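Local coordinates for protein tapirin (Caldicellulosiruptor kristjanssonii, PDB 6N2B) that probably binds cellulose through its beta-helical C-terminal domain, helping the thermophilic bacterium adhere to plant biomass, and carries a bound calcium ion, at residues 464-467 and 468-472. Residues are numbered along the deposited sequence; the frame is centred on the assembly and turned at random.
Sequences TEVN and SKLGS. With CA (calcium ion), chain C.
Glu465, one turn before Lys469 near the C-terminal end of helix 459-470, turns both carboxylate oxygens toward a metal: OE1 binds the calcium ion at 2.5 Å, while OE2, 3.0 Å from the ion, is held by Ser438 OG and forms only a long salt bridge with Lys469 NZ, 3.9 Å away. The two side chains run side by side in the same direction, illustrating how i to i+4 spacing sets an acid and a base on one face of a helix. With CG anti to the backbone N (chi1 -179°) and a bend at chi2, the glutamate swings its carboxylate off the helix to the ion, whose other protein ligands are Asp429, Val431, Ala433 and Leu436. Ser438 OG also hydrogen-bonds to Lys469 NZ, joining the pair to strand 436-441.

The carbonyl of the same glutamate is gripped twice. Lys469 N donates to Glu465 O in the helical i to i+4 pattern, and Ser468 OG reaches back to that oxygen at 2.6 Å, tilted 24° from the carbonyl plane. With an alanine here the hydroxyl is gone, and Glu465 O would probably be held less firmly, left to the Lys469 N-H alone.

On another side of the helix, Val466 CG1 packs against Leu470 CD1 at 3.9 Å, and Leu470 N donates to Val466 O at 3.0 Å. The helix then ends: Gly471, with positive phi, turns the chain and gives a weak bond from its N to Asn467 O at 2.9 Å. Past the glycine, Ser472 O folds back to a CA-H...O contact with Asn467 CA. The chemistry implies that the Glu465-calcium bond and the Ser438 bridge join helix to metal site, while calcium and, more weakly, Lys469 would probably both favour a charged carboxylate.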
loop_
_atom_site.group_PDB
_atom_site.type_symbol
_atom_site.label_atom_id
_atom_site.label_comp_id
_atom_site.label_asym_id
_atom_site.label_seq_id
_atom_site.Cartn_x
_atom_site.Cartn_y
_atom_site.Cartn_z
ATOM N N THR A 464 -8.255 7.016 28.168
ATOM C CA THR A 464 -7.586 7.249 29.443
ATOM C C THR A 464 -6.269 7.997 29.247
ATOM O O THR A 464 -6.054 9.064 29.838
ATOM C CB THR A 464 -7.347 5.922 30.173
ATOM O OG1 THR A 464 -8.601 5.277 30.437
ATOM C CG2 THR A 464 -6.632 6.158 31.493
ATOM N N GLU A 465 -5.380 7.457 28.410
ATOM C CA GLU A 465 -4.045 8.029 28.276
ATOM C C GLU A 465 -4.093 9.458 27.751
ATOM O O GLU A 465 -3.465 10.356 28.322
ATOM C CB GLU A 465 -3.185 7.160 27.366
ATOM C CG GLU A 465 -1.774 7.686 27.203
ATOM C CD GLU A 465 -0.890 7.252 28.354
ATOM O OE1 GLU A 465 -1.389 6.433 29.161
ATOM O OE2 GLU A 465 0.280 7.711 28.447
ATOM N N VAL A 466 -4.830 9.697 26.665
ATOM C CA VAL A 466 -4.831 11.029 26.060
ATOM C C VAL A 466 -5.330 12.080 27.055
ATOM O O VAL A 466 -4.688 13.115 27.260
ATOM C CB VAL A 466 -5.656 11.032 24.754
ATOM C CG1 VAL A 466 -5.957 12.442 24.307
ATOM C CG2 VAL A 466 -4.917 10.285 23.630
ATOM N N ASN A 467 -6.474 11.826 27.696
ATOM C CA ASN A 467 -7.032 12.790 28.646
ATOM C C ASN A 467 -6.084 13.082 29.796
ATOM O O ASN A 467 -6.052 14.202 30.314
ATOM C CB ASN A 467 -8.345 12.271 29.233
ATOM C CG ASN A 467 -9.521 12.579 28.369
ATOM O OD1 ASN A 467 -9.943 13.741 28.234
ATOM N ND2 ASN A 467 -10.097 11.519 27.785
ATOM N N SER A 468 -5.362 12.069 30.263
ATOM C CA SER A 468 -4.455 12.310 31.373
ATOM C C SER A 468 -3.370 13.312 30.988
ATOM O O SER A 468 -2.981 14.160 31.802
ATOM C CB SER A 468 -3.836 10.997 31.826
ATOM O OG SER A 468 -2.926 10.536 30.832
ATOM N N LYS A 469 -2.865 13.230 29.750
ATOM C CA LYS A 469 -1.753 14.087 29.362
ATOM C C LYS A 469 -2.221 15.472 28.952
ATOM O O LYS A 469 -1.511 16.459 29.198
ATOM C CB LYS A 469 -0.941 13.460 28.227
ATOM C CG LYS A 469 -0.278 12.108 28.586
ATOM C CD LYS A 469 0.651 12.242 29.778
ATOM C CE LYS A 469 1.570 11.064 29.940
ATOM N NZ LYS A 469 2.543 10.846 28.830
ATOM N N LEU A 470 -3.421 15.572 28.366
ATOM C CA LEU A 470 -3.884 16.805 27.750
ATOM C C LEU A 470 -4.951 17.535 28.541
ATOM O O LEU A 470 -5.288 18.670 28.181
ATOM C CB LEU A 470 -4.432 16.510 26.356
ATOM C CG LEU A 470 -3.481 15.804 25.393
ATOM C CD1 LEU A 470 -4.064 15.874 23.989
ATOM C CD2 LEU A 470 -2.080 16.407 25.428
ATOM N N GLY A 471 -5.494 16.920 29.594
ATOM C CA GLY A 471 -6.652 17.450 30.285
ATOM C C GLY A 471 -7.910 17.477 29.449
ATOM O O GLY A 471 -8.909 18.055 29.881
ATOM N N SER A 472 -7.881 16.890 28.257
ATOM C CA SER A 472 -9.045 16.746 27.386
ATOM C C SER A 472 -8.641 15.819 26.250
ATOM O O SER A 472 -7.545 15.242 26.254
ATOM C CB SER A 472 -9.538 18.097 26.860
ATOM O OG SER A 472 -8.558 18.730 26.044
HETATM CA CA CA C . 0.388 5.954 30.827
#